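Side-chain contacts in CurD (Moorea producens 3L, PDB 5KP7), which probably acts as a hydroxymethylglutaryl-CoA synthase, an acyltransferase of the thiolase-like superfamily, and binds 4'-phosphopantetheine: residues K64-S69 with F187-S192; E43-A48 with R57-M62. The protein carries 3 engineered substitutions. All coordinates share one frame; numbering follows the deposited sequence.

Contact 1 of 2, residues K64-S69 with F187-S192; sequences KEKAVS and FAEPSS. With PNS (4'-phosphopantetheine), chain E.
This contact backs the phosphopantetheine pocket, where Lys66 on strand 65-67 reaches across to the backbone of Glu189. Lys66 NZ donates to Glu189 O over 2.8 Å, tilted 29° from the carbonyl plane. Lys66 CG sits between its own backbone N and carbonyl carbon (chi1 64°). From there the extended chain runs across to the loop, and CD passes 3.5 Å from Ser192 O. Tyr391 OH bonds to both Lys66 NZ and Glu189 OE2, while Arg51 forms a salt bridge with Glu189 OE1. The buried lysine and glutamate are thus linked through a shared phenol. A water donates to Ala67 O at 2.8 Å and to Ser192 O at 2.9 Å, bridging the two backbones.

Within the loop, Ser192 OG donates to Ala188 O from above the carbonyl plane, and Ser191 N comes from the opposite face. The other side of this turn meets the ligand. PNS O33 donates to Phe187 O at 2.6 Å. PNS N36 donates to Ser191 OG at 2.9 Å, with a bent angle of 135°. A backbone carbonyl and a serine hydroxyl thus read the hydroxyl and amide of the arm, which places this loop in the wall of the phosphopantetheine pocket.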
ATOM      1  N   LYS A  64      -5.882 -12.515   0.883  1.00 35.49           N
ATOM      2  CA  LYS A  64      -7.210 -13.083   1.157  1.00 35.96           C
ATOM      3  C   LYS A  64      -8.243 -12.563   0.146  1.00 34.75           C
ATOM      4  O   LYS A  64      -8.885 -13.342  -0.575  1.00 33.76           O
ATOM      5  CB  LYS A  64      -7.678 -12.794   2.602  1.00 38.07           C
ATOM      6  CG  LYS A  64      -6.880 -13.484   3.723  1.00 41.62           C
ATOM      7  CD  LYS A  64      -7.403 -13.159   5.146  1.00 43.87           C
ATOM      8  CE  LYS A  64      -7.118 -14.274   6.160  1.00 46.29           C
ATOM      9  NZ  LYS A  64      -7.987 -14.265   7.394  1.00 47.11           N
ATOM     10  N   GLU A  65      -8.419 -11.237   0.134  1.00 34.10           N
ATOM     11  CA  GLU A  65      -9.409 -10.594  -0.732  1.00 33.58           C
ATOM     12  C   GLU A  65      -8.844  -9.332  -1.316  1.00 31.26           C
ATOM     13  O   GLU A  65      -7.966  -8.709  -0.720  1.00 30.62           O
ATOM     14  CB  GLU A  65     -10.654 -10.211   0.067  1.00 35.19           C
ATOM     15  CG  GLU A  65     -11.395 -11.370   0.715  1.00 38.19           C
ATOM     16  CD  GLU A  65     -12.186 -10.956   1.931  1.00 40.86           C
ATOM     17  OE1 GLU A  65     -12.165  -9.753   2.262  1.00 43.17           O
ATOM     18  OE2 GLU A  65     -12.841 -11.829   2.546  1.00 42.60           O
ATOM     19  N   LYS A  66      -9.349  -8.949  -2.491  1.00 29.43           N
ATOM     20  CA  LYS A  66      -9.073  -7.610  -3.000  1.00 28.03           C
ATOM     21  C   LYS A  66     -10.381  -6.853  -3.251  1.00 26.78           C
ATOM     22  O   LYS A  66     -11.367  -7.410  -3.732  1.00 26.42           O
ATOM     23  CB  LYS A  66      -8.207  -7.635  -4.257  1.00 28.86           C
ATOM     24  CG  LYS A  66      -8.815  -8.292  -5.483  1.00 30.00           C
ATOM     25  CD  LYS A  66      -7.997  -7.923  -6.707  1.00 30.96           C
ATOM     26  CE  LYS A  66      -8.517  -8.582  -7.968  1.00 32.67           C
ATOM     27  NZ  LYS A  66      -7.911  -7.891  -9.141  1.00 32.82           N
ATOM     28  N   ALA A  67     -10.363  -5.572  -2.909  1.00 25.25           N
ATOM     29  CA  ALA A  67     -11.486  -4.696  -3.280  1.00 25.08           C
ATOM     30  C   ALA A  67     -11.461  -4.446  -4.760  1.00 24.95           C
ATOM     31  O   ALA A  67     -10.390  -4.374  -5.352  1.00 24.18           O
ATOM     32  CB  ALA A  67     -11.394  -3.385  -2.527  1.00 24.51           C
ATOM     33  N   VAL A  68     -12.643  -4.221  -5.368  1.00 25.86           N
ATOM     34  CA  VAL A  68     -12.716  -3.997  -6.826  1.00 26.37           C
ATOM     35  C   VAL A  68     -13.671  -2.824  -7.081  1.00 26.05           C
ATOM     36  O   VAL A  68     -14.795  -2.881  -6.622  1.00 26.39           O
ATOM     37  CB  VAL A  68     -13.235  -5.245  -7.552  1.00 28.06           C
ATOM     38  CG1 VAL A  68     -13.229  -5.042  -9.055  1.00 28.62           C
ATOM     39  CG2 VAL A  68     -12.363  -6.448  -7.199  1.00 28.01           C
ATOM     40  N   SER A  69     -13.176  -1.794  -7.746  1.00 26.26           N
ATOM     41  CA  SER A  69     -14.022  -0.614  -8.101  1.00 26.07           C
ATOM     42  C   SER A  69     -15.037  -1.003  -9.182  1.00 27.15           C
ATOM     43  O   SER A  69     -14.650  -1.594 -10.224  1.00 27.18           O
ATOM     44  CB  SER A  69     -13.151   0.463  -8.659  1.00 25.96           C
ATOM     45  OG  SER A  69     -13.852   1.670  -8.961  1.00 26.79           O
ATOM     46  N   PHE A 187       1.038  -9.409 -14.071  1.00 46.16           N
ATOM     47  CA  PHE A 187       1.795  -9.712 -12.827  1.00 45.27           C
ATOM     48  C   PHE A 187       1.074  -9.183 -11.556  1.00 43.79           C
ATOM     49  O   PHE A 187       1.217  -9.751 -10.464  1.00 44.49           O
ATOM     50  CB  PHE A 187       3.265  -9.186 -12.901  1.00 45.16           C
ATOM     51  CG  PHE A 187       3.412  -7.684 -12.674  1.00 44.95           C
ATOM     52  CD1 PHE A 187       3.092  -6.774 -13.680  1.00 43.99           C
ATOM     53  CD2 PHE A 187       3.874  -7.178 -11.452  1.00 43.91           C
ATOM     54  CE1 PHE A 187       3.218  -5.404 -13.479  1.00 42.20           C
ATOM     55  CE2 PHE A 187       4.003  -5.805 -11.249  1.00 43.58           C
ATOM     56  CZ  PHE A 187       3.671  -4.923 -12.260  1.00 42.89           C
ATOM     57  N   ALA A 188       0.310  -8.101 -11.706  1.00 40.07           N
ATOM     58  CA  ALA A 188      -0.300  -7.408 -10.584  1.00 37.78           C
ATOM     59  C   ALA A 188      -1.785  -7.733 -10.322  1.00 36.30           C
ATOM     60  O   ALA A 188      -2.339  -7.189  -9.363  1.00 34.86           O
ATOM     61  CB  ALA A 188      -0.125  -5.911 -10.771  1.00 37.84           C
ATOM     62  N   GLU A 189      -2.417  -8.603 -11.114  1.00 35.28           N
ATOM     63  CA  GLU A 189      -3.871  -8.811 -10.977  1.00 35.05           C
ATOM     64  C   GLU A 189      -4.311  -9.280  -9.583  1.00 33.41           C
ATOM     65  O   GLU A 189      -5.219  -8.708  -8.986  1.00 31.55           O
ATOM     66  CB  GLU A 189      -4.420  -9.756 -12.043  1.00 37.50           C
ATOM     67  CG  GLU A 189      -5.934  -9.788 -12.055  1.00 38.86           C
ATOM     68  CD  GLU A 189      -6.490 -10.708 -13.101  1.00 41.77           C
ATOM     69  OE1 GLU A 189      -5.671 -11.404 -13.760  1.00 43.75           O
ATOM     70  OE2 GLU A 189      -7.737 -10.765 -13.232  1.00 41.10           O
ATOM     71  N   PRO A 190      -3.657 -10.311  -9.057  1.00 32.86           N
ATOM     72  CA  PRO A 190      -4.043 -10.790  -7.738  1.00 31.81           C
ATOM     73  C   PRO A 190      -3.901  -9.752  -6.619  1.00 29.70           C
ATOM     74  O   PRO A 190      -4.678  -9.787  -5.680  1.00 27.95           O
ATOM     75  CB  PRO A 190      -3.065 -11.941  -7.490  1.00 33.38           C
ATOM     76  CG  PRO A 190      -2.583 -12.337  -8.842  1.00 33.85           C
ATOM     77  CD  PRO A 190      -2.527 -11.083  -9.619  1.00 33.21           C
ATOM     78  N   SER A 191      -2.933  -8.851  -6.732  1.00 28.88           N
ATOM     79  CA  SER A 191      -2.580  -7.983  -5.642  1.00 28.74           C
ATOM     80  C   SER A 191      -3.184  -6.596  -5.719  1.00 29.02           C
ATOM     81  O   SER A 191      -3.141  -5.880  -4.746  1.00 28.85           O
ATOM     82  CB  SER A 191      -1.055  -7.874  -5.506  1.00 28.81           C
ATOM     83  OG  SER A 191      -0.442  -7.450  -6.699  1.00 28.90           O
ATOM     84  N   SER A 192      -3.694  -6.190  -6.871  1.00 29.07           N
ATOM     85  CA  SER A 192      -3.999  -4.767  -7.088  1.00 29.83           C
ATOM     86  C   SER A 192      -5.467  -4.477  -6.713  1.00 28.31           C
ATOM     87  O   SER A 192      -6.381  -4.919  -7.405  1.00 29.45           O
ATOM     88  CB  SER A 192      -3.695  -4.408  -8.530  1.00 31.92           C
ATOM     89  OG  SER A 192      -2.285  -4.272  -8.705  1.00 34.82           O
TER
HETATM   90  O23 PNS E 100       4.898 -15.015  -5.667  1.00 38.20           O
HETATM   91  P24 PNS E 100       5.288 -14.145  -6.839  1.00 37.23           P
HETATM   92  O26 PNS E 100       5.541 -14.784  -8.187  1.00 40.51           O
HETATM   93  O27 PNS E 100       4.121 -13.049  -7.128  1.00 40.99           O
HETATM   94  C28 PNS E 100       3.542 -12.274  -6.087  1.00 39.87           C
HETATM   95  C29 PNS E 100       2.045 -12.065  -6.314  1.00 38.85           C
HETATM   96  C30 PNS E 100       1.406 -11.053  -5.375  1.00 38.85           C
HETATM   97  C31 PNS E 100       1.310 -13.088  -7.216  1.00 38.01           C
HETATM   98  C32 PNS E 100       2.104 -11.074  -7.589  1.00 39.92           C
HETATM   99  O33 PNS E 100       0.782 -10.680  -8.052  1.00 35.92           O
HETATM  100  C34 PNS E 100       2.867  -9.767  -7.517  1.00 42.86           C
HETATM  101  O35 PNS E 100       4.081  -9.744  -7.695  1.00 43.33           O
HETATM  102  N36 PNS E 100       2.164  -8.692  -7.162  1.00 43.80           N
HETATM  103  C37 PNS E 100       2.788  -7.530  -6.567  1.00 44.93           C
HETATM  104  C38 PNS E 100       3.377  -6.547  -7.547  1.00 47.82           C
HETATM  105  C39 PNS E 100       3.937  -5.458  -6.663  1.00 51.09           C
HETATM  106  O40 PNS E 100       3.238  -4.495  -6.373  1.00 50.70           O
HETATM  107  N41 PNS E 100       5.181  -5.642  -6.209  1.00 49.41           N
HETATM  108  C42 PNS E 100       5.792  -4.656  -5.346  1.00 49.87           C
HETATM  109  C43 PNS E 100       7.066  -5.156  -4.699  1.00 49.35           C
HETATM  110  S44 PNS E 100       7.698  -3.750  -3.764  1.00 48.39           S
HETATM  111  O   HOH W   1      -9.066  -4.027  -7.798  1.00 28.44           O

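Contact 2 of 2, residues E43-A48 with R57-M62; sequences ELRKLA and RFDNLM. With PNS (4'-phosphopantetheine), chain E.
Arg45 NH2 donates to Asp59 OD2 over 3.1 Å, the one salt bridge between the two segments. It joins two short consecutive helices, 44-50 and 56-60, which form a helix-loop-helix unit. The bond is nearly straight, with an angle of 168° at the hydrogen. It uses the syn lone pair of OD2, and the oxygen lies in the guanidinium plane. The guanidinium and carboxylate planes are tilted 27° against each other. Asp59 OD1 also lies at the guanidinium edge, but its 3.8 Å to Arg45 NE makes this a loose approach. The Arg45 chain is extended from CG to NE, and it crosses the Asp59 side chain at about a right angle. Both residues are exposed, so solvent probably weakens the pairing.

Beneath this bridge the helices meet through Phe58. Its CB points toward helix 44-50, and with CG anti to the carbonyl carbon (chi1 -61°) the ring lies against that helix. The CD2-CE2 side does the touching. CD2 lies 3.9 Å from Leu44 CB, and CE2 lies 3.9 Å from Ala48 CB. Leu47 CD2 is a more distant neighbour of CE2. The ring also abuts Leu44 O, which accepts a hydrogen bond from Ala48 N within its own helix. Pro190 packs against the ring as well.

Helix 56-60 ends in a Schellman motif, with Met62 at positive phi. The end of this helix and the turn after it also meet the ligand. The Arg57 chain bends at chi2 and chi3, and its guanidinium edge then faces the phosphate. Arg57 NH1 makes a weak, bent bond of 2.8 Å to PNS O23. Leu61 CD1 touches the same phosphate oxygen, PNS O23, at 3.6 Å.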
ATOM      1  N   GLU A  43     -12.727 -12.760  -3.559  1.00 34.27           N
ATOM      2  CA  GLU A  43     -11.969 -13.698  -2.720  1.00 36.69           C
ATOM      3  C   GLU A  43     -10.924 -14.366  -3.592  1.00 36.27           C
ATOM      4  O   GLU A  43     -11.254 -14.922  -4.619  1.00 35.82           O
ATOM      5  CB  GLU A  43     -12.928 -14.698  -2.068  1.00 40.54           C
ATOM      6  CG  GLU A  43     -13.779 -14.026  -0.984  1.00 42.84           C
ATOM      7  CD  GLU A  43     -15.035 -14.782  -0.591  1.00 46.88           C
ATOM      8  OE1 GLU A  43     -15.092 -16.020  -0.730  1.00 51.22           O
ATOM      9  OE2 GLU A  43     -15.987 -14.117  -0.104  1.00 50.62           O
ATOM     10  N   LEU A  44      -9.656 -14.260  -3.215  1.00 36.37           N
ATOM     11  CA  LEU A  44      -8.591 -14.717  -4.104  1.00 38.05           C
ATOM     12  C   LEU A  44      -8.572 -16.234  -4.313  1.00 39.61           C
ATOM     13  O   LEU A  44      -8.134 -16.675  -5.358  1.00 39.54           O
ATOM     14  CB  LEU A  44      -7.233 -14.177  -3.677  1.00 38.89           C
ATOM     15  CG  LEU A  44      -7.164 -12.657  -3.867  1.00 39.19           C
ATOM     16  CD1 LEU A  44      -5.880 -12.164  -3.248  1.00 40.48           C
ATOM     17  CD2 LEU A  44      -7.285 -12.228  -5.327  1.00 39.08           C
ATOM     18  N   ARG A  45      -9.104 -17.006  -3.363  1.00 41.24           N
ATOM     19  CA  ARG A  45      -9.337 -18.468  -3.568  1.00 43.73           C
ATOM     20  C   ARG A  45     -10.165 -18.752  -4.824  1.00 43.73           C
ATOM     21  O   ARG A  45      -9.923 -19.727  -5.527  1.00 44.52           O
ATOM     22  CB  ARG A  45     -10.039 -19.091  -2.361  1.00 45.81           C
ATOM     23  CG  ARG A  45      -9.210 -19.077  -1.070  1.00 47.33           C
ATOM     24  CD  ARG A  45      -9.670 -20.147  -0.102  1.00 50.06           C
ATOM     25  NE  ARG A  45      -8.814 -20.335   1.076  1.00 51.25           N
ATOM     26  CZ  ARG A  45      -9.151 -21.101   2.128  1.00 53.45           C
ATOM     27  NH1 ARG A  45     -10.324 -21.723   2.169  1.00 54.56           N
ATOM     28  NH2 ARG A  45      -8.320 -21.235   3.162  1.00 54.05           N
ATOM     29  N   LYS A  46     -11.133 -17.897  -5.120  1.00 42.45           N
ATOM     30  CA  LYS A  46     -11.914 -18.020  -6.361  1.00 43.13           C
ATOM     31  C   LYS A  46     -11.070 -17.795  -7.619  1.00 43.22           C
ATOM     32  O   LYS A  46     -11.242 -18.516  -8.605  1.00 44.23           O
ATOM     33  CB  LYS A  46     -13.119 -17.076  -6.357  1.00 42.34           C
ATOM     34  CG  LYS A  46     -14.109 -17.370  -5.251  1.00 43.47           C
ATOM     35  CD  LYS A  46     -15.344 -16.498  -5.356  1.00 43.49           C
ATOM     36  CE  LYS A  46     -16.054 -16.464  -4.022  1.00 44.59           C
ATOM     37  NZ  LYS A  46     -17.345 -15.762  -4.123  1.00 45.71           N
ATOM     38  N   LEU A  47     -10.156 -16.820  -7.570  1.00 42.82           N
ATOM     39  CA  LEU A  47      -9.200 -16.555  -8.658  1.00 43.97           C
ATOM     40  C   LEU A  47      -8.246 -17.742  -8.844  1.00 46.63           C
ATOM     41  O   LEU A  47      -8.051 -18.197  -9.969  1.00 48.75           O
ATOM     42  CB  LEU A  47      -8.410 -15.253  -8.406  1.00 43.01           C
ATOM     43  CG  LEU A  47      -7.433 -14.731  -9.475  1.00 43.54           C
ATOM     44  CD1 LEU A  47      -8.204 -14.312 -10.705  1.00 43.62           C
ATOM     45  CD2 LEU A  47      -6.613 -13.532  -9.005  1.00 43.55           C
ATOM     46  N   ALA A  48      -7.689 -18.251  -7.742  1.00 47.97           N
ATOM     47  CA  ALA A  48      -6.822 -19.445  -7.774  1.00 50.86           C
ATOM     48  C   ALA A  48      -7.519 -20.648  -8.418  1.00 53.91           C
ATOM     49  O   ALA A  48      -6.949 -21.282  -9.309  1.00 55.23           O
ATOM     50  CB  ALA A  48      -6.345 -19.801  -6.375  1.00 51.29           C
ATOM     51  N   ARG A  57      -0.974 -21.070  -2.789  1.00 64.86           N
ATOM     52  CA  ARG A  57      -0.194 -19.963  -3.370  1.00 62.62           C
ATOM     53  C   ARG A  57      -0.558 -18.600  -2.757  1.00 56.40           C
ATOM     54  O   ARG A  57       0.318 -17.919  -2.266  1.00 55.53           O
ATOM     55  CB  ARG A  57      -0.286 -19.907  -4.909  1.00 64.45           C
ATOM     56  CG  ARG A  57       0.600 -20.949  -5.623  1.00 69.22           C
ATOM     57  CD  ARG A  57       1.466 -20.354  -6.736  1.00 70.77           C
ATOM     58  NE  ARG A  57       2.444 -19.371  -6.227  1.00 72.11           N
ATOM     59  CZ  ARG A  57       2.394 -18.038  -6.386  1.00 70.63           C
ATOM     60  NH1 ARG A  57       3.363 -17.291  -5.858  1.00 69.92           N
ATOM     61  NH2 ARG A  57       1.412 -17.433  -7.064  1.00 69.30           N
ATOM     62  N   PHE A  58      -1.827 -18.223  -2.739  1.00 43.44           N
ATOM     63  CA  PHE A  58      -2.197 -16.897  -2.185  1.00 40.89           C
ATOM     64  C   PHE A  58      -2.243 -16.872  -0.644  1.00 40.25           C
ATOM     65  O   PHE A  58      -1.809 -15.910  -0.050  1.00 36.95           O
ATOM     66  CB  PHE A  58      -3.488 -16.348  -2.784  1.00 40.64           C
ATOM     67  CG  PHE A  58      -3.418 -16.124  -4.281  1.00 39.66           C
ATOM     68  CD1 PHE A  58      -2.336 -15.469  -4.857  1.00 39.23           C
ATOM     69  CD2 PHE A  58      -4.435 -16.569  -5.101  1.00 39.77           C
ATOM     70  CE1 PHE A  58      -2.266 -15.279  -6.234  1.00 39.31           C
ATOM     71  CE2 PHE A  58      -4.378 -16.381  -6.478  1.00 39.94           C
ATOM     72  CZ  PHE A  58      -3.287 -15.742  -7.042  1.00 39.29           C
ATOM     73  N   ASP A  59      -2.731 -17.939   0.004  1.00 41.79           N
ATOM     74  CA  ASP A  59      -2.601 -18.066   1.481  1.00 42.24           C
ATOM     75  C   ASP A  59      -1.107 -17.971   1.902  1.00 40.83           C
ATOM     76  O   ASP A  59      -0.753 -17.270   2.856  1.00 39.89           O
ATOM     77  CB  ASP A  59      -3.238 -19.399   1.988  1.00 44.69           C
ATOM     78  CG  ASP A  59      -4.785 -19.378   2.006  1.00 46.28           C
ATOM     79  OD1 ASP A  59      -5.413 -18.709   1.174  1.00 49.44           O
ATOM     80  OD2 ASP A  59      -5.419 -20.066   2.861  1.00 50.64           O
ATOM     81  N   ASN A  60      -0.234 -18.617   1.148  1.00 40.50           N
ATOM     82  CA  ASN A  60       1.214 -18.555   1.360  1.00 41.64           C
ATOM     83  C   ASN A  60       1.742 -17.119   1.403  1.00 38.58           C
ATOM     84  O   ASN A  60       2.635 -16.791   2.166  1.00 37.26           O
ATOM     85  CB  ASN A  60       1.917 -19.249   0.207  1.00 45.66           C
ATOM     86  CG  ASN A  60       3.315 -19.620   0.523  1.00 49.44           C
ATOM     87  OD1 ASN A  60       4.234 -18.869   0.208  1.00 54.94           O
ATOM     88  ND2 ASN A  60       3.501 -20.811   1.111  1.00 52.68           N
ATOM     89  N   LEU A  61       1.181 -16.289   0.532  1.00 35.93           N
ATOM     90  CA  LEU A  61       1.584 -14.889   0.369  1.00 34.43           C
ATOM     91  C   LEU A  61       0.770 -13.934   1.252  1.00 33.07           C
ATOM     92  O   LEU A  61       0.939 -12.702   1.182  1.00 30.67           O
ATOM     93  CB  LEU A  61       1.460 -14.510  -1.109  1.00 34.52           C
ATOM     94  CG  LEU A  61       2.431 -15.214  -2.067  1.00 35.33           C
ATOM     95  CD1 LEU A  61       2.087 -14.848  -3.495  1.00 35.92           C
ATOM     96  CD2 LEU A  61       3.874 -14.830  -1.811  1.00 35.69           C
ATOM     97  N   MET A  62      -0.104 -14.519   2.079  1.00 33.38           N
ATOM     98  CA  MET A  62      -0.929 -13.811   3.052  1.00 33.96           C
ATOM     99  C   MET A  62      -1.997 -12.937   2.410  1.00 33.33           C
ATOM    100  O   MET A  62      -2.428 -11.959   2.994  1.00 33.49           O
ATOM    101  CB  MET A  62      -0.065 -13.040   4.072  1.00 33.99           C
ATOM    102  CG  MET A  62       1.055 -13.880   4.660  1.00 35.65           C
ATOM    103  SD  MET A  62       1.993 -13.002   5.933  1.00 38.05           S
ATOM    104  CE  MET A  62       0.871 -13.168   7.346  1.00 38.19           C
TER
HETATM  105  O23 PNS E 100       4.898 -15.015  -5.667  1.00 38.20           O
HETATM  106  P24 PNS E 100       5.288 -14.145  -6.839  1.00 37.23           P
HETATM  107  O26 PNS E 100       5.541 -14.784  -8.187  1.00 40.51           O
HETATM  108  O27 PNS E 100       4.121 -13.049  -7.128  1.00 40.99           O
HETATM  109  C28 PNS E 100       3.542 -12.274  -6.087  1.00 39.87           C
HETATM  110  C29 PNS E 100       2.045 -12.065  -6.314  1.00 38.85           C
HETATM  111  C30 PNS E 100       1.406 -11.053  -5.375  1.00 38.85           C
HETATM  112  C31 PNS E 100       1.310 -13.088  -7.216  1.00 38.01           C
HETATM  113  C32 PNS E 100       2.104 -11.074  -7.589  1.00 39.92           C
HETATM  114  O33 PNS E 100       0.782 -10.680  -8.052  1.00 35.92           O
HETATM  115  C34 PNS E 100       2.867  -9.767  -7.517  1.00 42.86           C
HETATM  116  O35 PNS E 100       4.081  -9.744  -7.695  1.00 43.33           O
HETATM  117  N36 PNS E 100       2.164  -8.692  -7.162  1.00 43.80           N
HETATM  118  C37 PNS E 100       2.788  -7.530  -6.567  1.00 44.93           C
HETATM  119  C38 PNS E 100       3.377  -6.547  -7.547  1.00 47.82           C
HETATM  120  C39 PNS E 100       3.937  -5.458  -6.663  1.00 51.09           C
HETATM  121  O40 PNS E 100       3.238  -4.495  -6.373  1.00 50.70           O
HETATM  122  N41 PNS E 100       5.181  -5.642  -6.209  1.00 49.41           N
HETATM  123  C42 PNS E 100       5.792  -4.656  -5.346  1.00 49.87           C
HETATM  124  C43 PNS E 100       7.066  -5.156  -4.699  1.00 49.35           C
HETATM  125  S44 PNS E 100       7.698  -3.750  -3.764  1.00 48.39           S

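In the fold
Contact 2 closes before contact 1 opens along the chain, and their centres are about 10 Å apart. Lys64 O and Leu44 N probably share a hydrogen bond, and Pro190 O packs against Leu44. Both contacts have buried centres, but contact 2 also has an exposed rim. Contact 1 is polar and joins a strand to a loop through a lysine, backbone carbonyls and a water. Contact 2 is mainly apolar and joins two helices, with its one charged pair at the surface. They also meet different parts of the ligand. Residues 187-192 hold the hydroxyl and amide of the arm, whereas 57-62 meet its phosphate end.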